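Local atomic coordinates of pfam DUF1093 family protein (PDB entry 3NPP), a protein that is of unknown function but belongs to the DUF1093 family and is made with a signal sequence, consistent with export from the cytoplasm. Residues E42-F47 against K65-W70; V12-D17 against Y30-Y35. All blocks are in the same frame, centred on the assembly; numbering follows the deposited sequence.

Interaction 1: residues E42-F47 against K65-W70; sequences EEVTFF and KYVETW. With GOL (glycerol), chain C.
Val67 and Trp70 pack against Val44 and Phe46 where two three-stranded antiparallel sheets face each other in the small all-beta core. Strands 41-48 and 66-73 come from different sheets. Their local axes cross at -59° and approach to 7.8 Å at their closest, so side chains rather than backbone pairing make the contact. Val67 points at the other strand and divides its two methyls. CG2 meets Val44 CG2 at 3.7 Å, the two side chains lying at about a right angle, and also touches the carbonyl oxygen of Thr45. CG1 reaches towards Phe46 CB. The extended first torsion of Val67 (CG1 opposite the backbone N, 178°) turns that methyl to Phe46 and to a bound glycerol. Further along, Trp70 CB lies 4.4 Å from Phe46 CD2, a loose apolar contact. Trp70 CD1 lies 3.7 Å from Phe47 O.

Between the strands sits the glycerol, probably from the crystallisation liquor. It bridges them by backbone hydrogen bonds. Phe47 N donates to glycerol O3 at 2.8 Å with an N-H...O angle of 144°. Glycerol O2 donates to Phe47 O at 2.8 Å, and O1 donates to Glu68 O at 2.9 Å. O3 also lies in the plane of the Phe47 ring, at its edge. A classic beta bulge interrupts strand 66-73, with Glu68 and Thr69 set against the single residue Lys61.

Around the contact, Val60 of strand 57-63 touches both Val44 and Val67. Leu52 from a loop touches Phe46 and Trp70. Strand 27-35 pairs with 41-48, and Glu43 and Val44 continue that sheet in parallel into the second subunit.

Interaction 2: residues V12-D17 against Y30-Y35; sequences VYVQID and YTLDGY
Leu32 fits between Val14, Ile16 and Asp17 where the edge strand 9-15 of one antiparallel sheet crosses strand 27-35 of the other. The strands meet at one corner, in a single antiparallel bridge between Tyr13 and Tyr35, and then spread apart. This hydrogen-bonded pair has two bonds. Tyr13 N donates to Tyr35 O in a nearly straight bond of 2.8 Å. Tyr35 N returns one to Tyr13 O at 3.0 Å. Tyr35 O also lies at the edge of the Tyr13 ring, in its plane.

Next to the bridge, Gly34 gives the close fit. Tyr13 O comes to 3.1 Å from Gly34 CA. Val12 CG1 and Val14 CG1 both lie over the same side of this carbon. Val12 and Val14 are the bumps, and the bare glycine backbone is the hollow.

Beyond Gly34 the gap is filled by side chains. Leu32 CD1 is the main bump. It lies 3.6 Å from Ile16 CD1, 3.6 Å from Gln15 O and 4.0 Å from Val14 CG2. Both its valine and isoleucine neighbours cross it at about a right angle. An inverse gamma turn about Ile16 follows the strand, with a weak hydrogen bond from Asp17 N to Gln15 O. Ile16 CG2, opposite the backbone N, lies against Tyr30 CE2 at 3.6 Å. The hydroxyl of Tyr30 is hydrogen-bonded to the backbone N of Leu52.

Two waters span the widening side. One accepts from Gln15 N and donates to Asp33 O. The other accepts from Asp33 N and donates to Asp17 OD1, which also touches Leu32 CD2 at 3.6 Å.

How the interactions relate
From the N terminus, strand 9-15 comes first. Interaction 2 closes when residues 30-35 return to 12-17, after the short strand 21-23. The chain then turns into strand 41-48, which opens interaction 1. That contact closes at 65-70, after strand 57-63. The two loops therefore follow in series, neither nested nor crossed. Both contacts join the same pair of sheets, with 9-15 and 66-73 at the two borders of one, and 27-35 beside 41-48 in the other. The contacts also touch directly: Glu42 O lies 2.8 Å from Gly34 N, a probable hydrogen bond, and Val44 CG1 packs on Val14 CG1 at 3.5 Å.

Interaction 1: residues E42-F47 against K65-W70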
ATOM      1  N   GLU A  42      16.337  -7.090  -4.645  1.00 30.88           N
ATOM      2  CA  GLU A  42      14.866  -7.267  -4.672  1.00 30.14           C
ATOM      3  C   GLU A  42      14.419  -7.941  -5.970  1.00 30.13           C
ATOM      4  O   GLU A  42      15.101  -7.864  -6.964  1.00 31.63           O
ATOM      5  CB  GLU A  42      14.127  -5.913  -4.608  1.00 28.47           C
ATOM      6  CG  GLU A  42      14.656  -4.882  -3.673  1.00 28.74           C
ATOM      7  CD  GLU A  42      14.502  -5.227  -2.200  1.00 30.44           C
ATOM      8  OE1 GLU A  42      13.971  -6.318  -1.836  1.00 28.79           O
ATOM      9  OE2 GLU A  42      14.869  -4.354  -1.397  1.00 33.17           O
ATOM     10  N   GLU A  43      13.249  -8.546  -5.958  1.00 30.69           N
ATOM     11  CA  GLU A  43      12.569  -8.974  -7.182  1.00 30.44           C
ATOM     12  C   GLU A  43      11.321  -8.151  -7.284  1.00 27.97           C
ATOM     13  O   GLU A  43      10.583  -8.045  -6.323  1.00 27.86           O
ATOM     14  CB  GLU A  43      12.238 -10.463  -7.119  1.00 32.62           C
ATOM     15  CG  GLU A  43      11.665 -11.056  -8.466  1.00 37.42           C
ATOM     16  CD  GLU A  43      10.887 -12.359  -8.243  1.00 44.05           C
ATOM     17  OE1 GLU A  43      11.539 -13.417  -8.136  1.00 47.42           O
ATOM     18  OE2 GLU A  43       9.619 -12.310  -8.147  1.00 49.52           O
ATOM     19  N   VAL A  44      11.079  -7.563  -8.451  1.00 26.25           N
ATOM     20  CA  VAL A  44       9.908  -6.730  -8.649  1.00 25.37           C
ATOM     21  C   VAL A  44       9.152  -7.188  -9.910  1.00 25.46           C
ATOM     22  O   VAL A  44       9.760  -7.419 -10.943  1.00 26.04           O
ATOM     23  CB  VAL A  44      10.303  -5.225  -8.690  1.00 25.14           C
ATOM     24  CG1 VAL A  44      11.333  -4.919  -9.790  1.00 24.74           C
ATOM     25  CG2 VAL A  44       9.065  -4.351  -8.804  1.00 24.35           C
ATOM     26  N   THR A  45       7.845  -7.366  -9.771  1.00 24.39           N
ATOM     27  CA  THR A  45       6.917  -7.576 -10.855  1.00 23.94           C
ATOM     28  C   THR A  45       6.096  -6.306 -11.012  1.00 23.03           C
ATOM     29  O   THR A  45       5.521  -5.842 -10.056  1.00 23.92           O
ATOM     30  CB  THR A  45       5.998  -8.735 -10.540  1.00 25.04           C
ATOM     31  OG1 THR A  45       6.770  -9.925 -10.547  1.00 24.57           O
ATOM     32  CG2 THR A  45       4.854  -8.864 -11.550  1.00 25.13           C
ATOM     33  N   PHE A  46       6.059  -5.755 -12.218  1.00 21.50           N
ATOM     34  CA  PHE A  46       5.331  -4.561 -12.495  1.00 20.95           C
ATOM     35  C   PHE A  46       4.845  -4.573 -13.941  1.00 21.91           C
ATOM     36  O   PHE A  46       5.308  -5.397 -14.763  1.00 21.61           O
ATOM     37  CB  PHE A  46       6.197  -3.348 -12.218  1.00 21.06           C
ATOM     38  CG  PHE A  46       7.417  -3.237 -13.119  1.00 21.52           C
ATOM     39  CD1 PHE A  46       8.582  -3.923 -12.819  1.00 21.59           C
ATOM     40  CD2 PHE A  46       7.385  -2.445 -14.260  1.00 21.60           C
ATOM     41  CE1 PHE A  46       9.676  -3.809 -13.625  1.00 23.59           C
ATOM     42  CE2 PHE A  46       8.478  -2.343 -15.087  1.00 21.09           C
ATOM     43  CZ  PHE A  46       9.617  -3.003 -14.780  1.00 22.75           C
ATOM     44  N   PHE A  47       3.922  -3.666 -14.248  1.00 21.99           N
ATOM     45  CA  PHE A  47       3.289  -3.605 -15.575  1.00 23.16           C
ATOM     46  C   PHE A  47       3.429  -2.205 -16.147  1.00 23.39           C
ATOM     47  O   PHE A  47       3.335  -1.236 -15.407  1.00 23.38           O
ATOM     48  CB  PHE A  47       1.813  -3.977 -15.498  1.00 23.16           C
ATOM     49  CG  PHE A  47       1.569  -5.380 -15.070  1.00 24.60           C
ATOM     50  CD1 PHE A  47       1.627  -5.728 -13.724  1.00 24.73           C
ATOM     51  CD2 PHE A  47       1.256  -6.361 -15.997  1.00 25.80           C
ATOM     52  CE1 PHE A  47       1.408  -7.035 -13.311  1.00 24.04           C
ATOM     53  CE2 PHE A  47       1.025  -7.663 -15.594  1.00 27.01           C
ATOM     54  CZ  PHE A  47       1.100  -7.998 -14.242  1.00 26.68           C
ATOM     55  N   LYS A  65       4.994  -3.843   0.282  1.00 27.55           N
ATOM     56  CA  LYS A  65       5.366  -4.738  -0.818  1.00 28.95           C
ATOM     57  C   LYS A  65       4.589  -4.483  -2.122  1.00 28.10           C
ATOM     58  O   LYS A  65       4.789  -5.221  -3.096  1.00 28.54           O
ATOM     59  CB  LYS A  65       5.244  -6.215  -0.386  1.00 30.68           C
ATOM     60  CG  LYS A  65       3.848  -6.749  -0.359  1.00 34.43           C
ATOM     61  N   TYR A  66       3.797  -3.401  -2.170  1.00 27.01           N
ATOM     62  CA  TYR A  66       2.884  -3.120  -3.280  1.00 27.03           C
ATOM     63  C   TYR A  66       3.509  -2.061  -4.195  1.00 25.49           C
ATOM     64  O   TYR A  66       3.733  -0.938  -3.781  1.00 24.30           O
ATOM     65  CB  TYR A  66       1.529  -2.664  -2.732  1.00 28.19           C
ATOM     66  CG  TYR A  66       0.536  -2.068  -3.733  1.00 33.25           C
ATOM     67  CD1 TYR A  66      -0.117  -2.891  -4.667  1.00 36.64           C
ATOM     68  CD2 TYR A  66       0.137  -0.694  -3.664  1.00 36.20           C
ATOM     69  CE1 TYR A  66      -1.097  -2.391  -5.555  1.00 37.96           C
ATOM     70  CE2 TYR A  66      -0.852  -0.169  -4.582  1.00 36.75           C
ATOM     71  CZ  TYR A  66      -1.443  -1.043  -5.537  1.00 39.72           C
ATOM     72  OH  TYR A  66      -2.411  -0.608  -6.445  1.00 44.45           O
ATOM     73  N   VAL A  67       3.751  -2.442  -5.442  1.00 24.59           N
ATOM     74  CA  VAL A  67       4.209  -1.559  -6.481  1.00 23.52           C
ATOM     75  C   VAL A  67       3.119  -0.589  -6.931  1.00 23.42           C
ATOM     76  O   VAL A  67       2.017  -1.009  -7.246  1.00 22.19           O
ATOM     77  CB  VAL A  67       4.611  -2.345  -7.751  1.00 24.41           C
ATOM     78  CG1 VAL A  67       5.027  -1.362  -8.824  1.00 25.81           C
ATOM     79  CG2 VAL A  67       5.745  -3.323  -7.480  1.00 23.92           C
ATOM     80  N   GLU A  68       3.465   0.699  -7.035  1.00 23.10           N
ATOM     81  CA  GLU A  68       2.516   1.740  -7.435  1.00 23.60           C
ATOM     82  C   GLU A  68       2.767   2.356  -8.782  1.00 22.07           C
ATOM     83  O   GLU A  68       1.817   2.583  -9.523  1.00 21.06           O
ATOM     84  CB  GLU A  68       2.513   2.829  -6.398  1.00 24.49           C
ATOM     85  CG  GLU A  68       2.066   2.323  -5.057  1.00 29.72           C
ATOM     86  CD  GLU A  68       1.466   3.397  -4.187  1.00 35.14           C
ATOM     87  OE1 GLU A  68       2.094   4.471  -4.070  1.00 37.08           O
ATOM     88  OE2 GLU A  68       0.419   3.135  -3.566  1.00 38.14           O
ATOM     89  N   THR A  69       4.037   2.622  -9.114  1.00 21.34           N
ATOM     90  CA  THR A  69       4.390   3.389 -10.311  1.00 21.50           C
ATOM     91  C   THR A  69       5.739   2.938 -10.881  1.00 20.95           C
ATOM     92  O   THR A  69       6.570   2.375 -10.160  1.00 21.00           O
ATOM     93  CB  THR A  69       4.498   4.924 -10.057  1.00 20.21           C
ATOM     94  OG1 THR A  69       5.636   5.186  -9.275  1.00 22.60           O
ATOM     95  CG2 THR A  69       3.259   5.516  -9.408  1.00 21.27           C
ATOM     96  N   TRP A  70       5.921   3.174 -12.177  1.00 20.51           N
ATOM     97  CA  TRP A  70       7.228   3.024 -12.853  1.00 20.69           C
ATOM     98  C   TRP A  70       7.645   4.364 -13.437  1.00 20.81           C
ATOM     99  O   TRP A  70       6.792   5.155 -13.806  1.00 20.33           O
ATOM    100  CB  TRP A  70       7.159   1.966 -13.944  1.00 21.04           C
ATOM    101  CG  TRP A  70       6.359   2.301 -15.123  1.00 21.15           C
ATOM    102  CD1 TRP A  70       5.030   2.026 -15.321  1.00 20.48           C
ATOM    103  CD2 TRP A  70       6.829   2.915 -16.331  1.00 20.46           C
ATOM    104  NE1 TRP A  70       4.643   2.457 -16.574  1.00 21.70           N
ATOM    105  CE2 TRP A  70       5.720   3.024 -17.207  1.00 19.13           C
ATOM    106  CE3 TRP A  70       8.078   3.418 -16.745  1.00 20.27           C
ATOM    107  CZ2 TRP A  70       5.821   3.604 -18.489  1.00 20.60           C
ATOM    108  CZ3 TRP A  70       8.189   3.992 -18.038  1.00 21.48           C
ATOM    109  CH2 TRP A  70       7.085   4.065 -18.889  1.00 22.51           C
TER
HETATM  110  C1  GOL C 203       2.454   0.773 -12.036  1.00 34.11           C
HETATM  111  O1  GOL C 203       1.101   0.764 -11.668  1.00 33.13           O
HETATM  112  C2  GOL C 203       2.924  -0.540 -12.467  1.00 34.63           C
HETATM  113  O2  GOL C 203       4.300  -0.435 -12.850  1.00 31.71           O
HETATM  114  C3  GOL C 203       2.796  -1.587 -11.400  1.00 33.09           C
HETATM  115  O3  GOL C 203       2.347  -2.636 -12.124  1.00 30.60           O

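Interaction 2: residues V12-D17 against Y30-Y35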
ATOM      1  N   VAL A  12      12.653   0.607  -6.213  1.00 21.76           N
ATOM      2  CA  VAL A  12      13.460  -0.493  -6.696  1.00 21.86           C
ATOM      3  C   VAL A  12      13.961  -0.132  -8.097  1.00 21.51           C
ATOM      4  O   VAL A  12      13.178   0.152  -8.986  1.00 22.05           O
ATOM      5  CB  VAL A  12      12.652  -1.802  -6.701  1.00 21.72           C
ATOM      6  CG1 VAL A  12      13.528  -2.975  -7.211  1.00 22.99           C
ATOM      7  CG2 VAL A  12      12.120  -2.096  -5.272  1.00 22.49           C
ATOM      8  N   TYR A  13      15.265  -0.136  -8.272  1.00 22.85           N
ATOM      9  CA  TYR A  13      15.912   0.226  -9.533  1.00 22.57           C
ATOM     10  C   TYR A  13      16.232  -1.048 -10.322  1.00 23.58           C
ATOM     11  O   TYR A  13      16.749  -2.024  -9.757  1.00 23.60           O
ATOM     12  CB  TYR A  13      17.185   1.007  -9.250  1.00 23.57           C
ATOM     13  CG  TYR A  13      16.883   2.352  -8.598  1.00 24.82           C
ATOM     14  CD1 TYR A  13      16.708   2.449  -7.209  1.00 23.86           C
ATOM     15  CD2 TYR A  13      16.715   3.530  -9.382  1.00 23.68           C
ATOM     16  CE1 TYR A  13      16.413   3.651  -6.607  1.00 24.89           C
ATOM     17  CE2 TYR A  13      16.420   4.754  -8.771  1.00 24.31           C
ATOM     18  CZ  TYR A  13      16.270   4.808  -7.386  1.00 25.44           C
ATOM     19  OH  TYR A  13      15.992   6.013  -6.752  1.00 27.07           O
ATOM     20  N   VAL A  14      15.884  -1.042 -11.603  1.00 23.07           N
ATOM     21  CA  VAL A  14      16.032  -2.205 -12.474  1.00 24.11           C
ATOM     22  C   VAL A  14      16.552  -1.777 -13.838  1.00 24.77           C
ATOM     23  O   VAL A  14      16.440  -0.583 -14.218  1.00 23.02           O
ATOM     24  CB  VAL A  14      14.674  -2.938 -12.670  1.00 24.62           C
ATOM     25  CG1 VAL A  14      14.173  -3.489 -11.352  1.00 23.37           C
ATOM     26  CG2 VAL A  14      13.644  -2.037 -13.343  1.00 22.60           C
ATOM     27  N   GLN A  15      17.123  -2.737 -14.567  1.00 25.50           N
ATOM     28  CA  GLN A  15      17.366  -2.573 -15.988  1.00 26.92           C
ATOM     29  C   GLN A  15      16.449  -3.506 -16.744  1.00 26.88           C
ATOM     30  O   GLN A  15      16.301  -4.664 -16.362  1.00 27.89           O
ATOM     31  CB  GLN A  15      18.844  -2.855 -16.351  1.00 27.87           C
ATOM     32  CG  GLN A  15      19.158  -2.495 -17.807  1.00 28.01           C
ATOM     33  CD  GLN A  15      20.623  -2.599 -18.159  1.00 30.63           C
ATOM     34  OE1 GLN A  15      21.363  -3.370 -17.576  1.00 28.60           O
ATOM     35  NE2 GLN A  15      21.040  -1.809 -19.134  1.00 31.14           N
ATOM     36  N   ILE A  16      15.897  -3.037 -17.863  1.00 27.98           N
ATOM     37  CA  ILE A  16      15.029  -3.860 -18.703  1.00 29.40           C
ATOM     38  C   ILE A  16      15.945  -4.801 -19.520  1.00 32.54           C
ATOM     39  O   ILE A  16      16.291  -4.524 -20.682  1.00 33.38           O
ATOM     40  CB  ILE A  16      14.069  -2.997 -19.600  1.00 29.65           C
ATOM     41  CG1 ILE A  16      13.300  -1.958 -18.770  1.00 28.82           C
ATOM     42  CG2 ILE A  16      13.028  -3.893 -20.342  1.00 27.87           C
ATOM     43  CD1 ILE A  16      12.552  -2.520 -17.552  1.00 26.07           C
ATOM     44  N   ASP A  17      16.390  -5.868 -18.842  1.00 33.85           N
ATOM     45  CA  ASP A  17      17.335  -6.835 -19.373  1.00 36.34           C
ATOM     46  C   ASP A  17      16.732  -8.235 -19.591  1.00 37.90           C
ATOM     47  O   ASP A  17      17.482  -9.197 -19.796  1.00 39.79           O
ATOM     48  CB  ASP A  17      18.625  -6.897 -18.504  1.00 37.20           C
ATOM     49  CG  ASP A  17      18.384  -7.379 -17.062  1.00 39.68           C
ATOM     50  OD1 ASP A  17      17.224  -7.538 -16.566  1.00 38.23           O
ATOM     51  OD2 ASP A  17      19.404  -7.545 -16.389  1.00 44.70           O
ATOM     52  N   TYR A  30       6.823  -7.158 -16.527  1.00 22.47           N
ATOM     53  CA  TYR A  30       8.253  -7.461 -16.346  1.00 23.69           C
ATOM     54  C   TYR A  30       8.430  -7.990 -14.947  1.00 23.66           C
ATOM     55  O   TYR A  30       7.805  -7.472 -14.036  1.00 23.33           O
ATOM     56  CB  TYR A  30       9.113  -6.202 -16.516  1.00 24.08           C
ATOM     57  CG  TYR A  30       9.025  -5.627 -17.900  1.00 24.90           C
ATOM     58  CD1 TYR A  30       8.035  -4.709 -18.228  1.00 24.41           C
ATOM     59  CD2 TYR A  30       9.913  -6.026 -18.900  1.00 25.41           C
ATOM     60  CE1 TYR A  30       7.952  -4.177 -19.542  1.00 26.33           C
ATOM     61  CE2 TYR A  30       9.818  -5.515 -20.186  1.00 26.89           C
ATOM     62  CZ  TYR A  30       8.830  -4.593 -20.496  1.00 25.54           C
ATOM     63  OH  TYR A  30       8.715  -4.114 -21.790  1.00 28.73           O
ATOM     64  N   THR A  31       9.218  -9.048 -14.789  1.00 24.39           N
ATOM     65  CA  THR A  31       9.669  -9.516 -13.471  1.00 24.93           C
ATOM     66  C   THR A  31      11.182  -9.516 -13.499  1.00 26.23           C
ATOM     67  O   THR A  31      11.782 -10.328 -14.195  1.00 26.31           O
ATOM     68  CB  THR A  31       9.139 -10.908 -13.142  1.00 26.29           C
ATOM     69  OG1 THR A  31       7.718 -10.855 -13.000  1.00 26.57           O
ATOM     70  CG2 THR A  31       9.752 -11.425 -11.814  1.00 26.60           C
ATOM     71  N   LEU A  32      11.790  -8.590 -12.762  1.00 26.85           N
ATOM     72  CA  LEU A  32      13.200  -8.305 -12.873  1.00 28.33           C
ATOM     73  C   LEU A  32      13.829  -8.265 -11.491  1.00 29.89           C
ATOM     74  O   LEU A  32      13.154  -7.935 -10.517  1.00 28.30           O
ATOM     75  CB  LEU A  32      13.388  -6.948 -13.565  1.00 28.08           C
ATOM     76  CG  LEU A  32      12.850  -6.808 -15.000  1.00 27.43           C
ATOM     77  CD1 LEU A  32      12.876  -5.376 -15.445  1.00 25.73           C
ATOM     78  CD2 LEU A  32      13.651  -7.686 -15.951  1.00 26.39           C
ATOM     79  N   ASP A  33      15.133  -8.592 -11.418  1.00 31.68           N
ATOM     80  CA  ASP A  33      15.909  -8.374 -10.209  1.00 33.25           C
ATOM     81  C   ASP A  33      16.364  -6.952 -10.180  1.00 32.45           C
ATOM     82  O   ASP A  33      16.742  -6.407 -11.205  1.00 34.55           O
ATOM     83  CB  ASP A  33      17.128  -9.302 -10.135  1.00 35.96           C
ATOM     84  CG  ASP A  33      16.745 -10.750  -9.906  1.00 39.45           C
ATOM     85  OD1 ASP A  33      15.639 -11.041  -9.369  1.00 42.88           O
ATOM     86  OD2 ASP A  33      17.567 -11.597 -10.258  1.00 48.71           O
ATOM     87  N   GLY A  34      16.369  -6.359  -8.998  1.00 31.52           N
ATOM     88  CA  GLY A  34      16.721  -4.948  -8.847  1.00 31.04           C
ATOM     89  C   GLY A  34      17.294  -4.657  -7.490  1.00 30.16           C
ATOM     90  O   GLY A  34      17.595  -5.576  -6.738  1.00 30.59           O
ATOM     91  N   TYR A  35      17.495  -3.378  -7.203  1.00 28.23           N
ATOM     92  CA  TYR A  35      18.074  -2.957  -5.942  1.00 28.74           C
ATOM     93  C   TYR A  35      17.278  -1.800  -5.407  1.00 27.98           C
ATOM     94  O   TYR A  35      16.894  -0.910  -6.179  1.00 27.27           O
ATOM     95  CB  TYR A  35      19.572  -2.619  -6.127  1.00 30.33           C
ATOM     96  CG  TYR A  35      20.375  -3.862  -6.539  1.00 32.92           C
ATOM     97  CD1 TYR A  35      20.462  -4.247  -7.881  1.00 35.59           C
ATOM     98  CD2 TYR A  35      20.924  -4.723  -5.574  1.00 36.63           C
ATOM     99  CE1 TYR A  35      21.114  -5.431  -8.264  1.00 38.35           C
ATOM    100  CE2 TYR A  35      21.616  -5.912  -5.954  1.00 38.09           C
ATOM    101  CZ  TYR A  35      21.686  -6.248  -7.301  1.00 40.78           C
ATOM    102  OH  TYR A  35      22.322  -7.388  -7.709  1.00 47.09           O
TER
HETATM  103  O   HOH W   1      17.570  -5.416 -13.470  1.00 27.94           O
HETATM  104  O   HOH W   2      16.539  -9.115 -13.943  1.00 32.81           O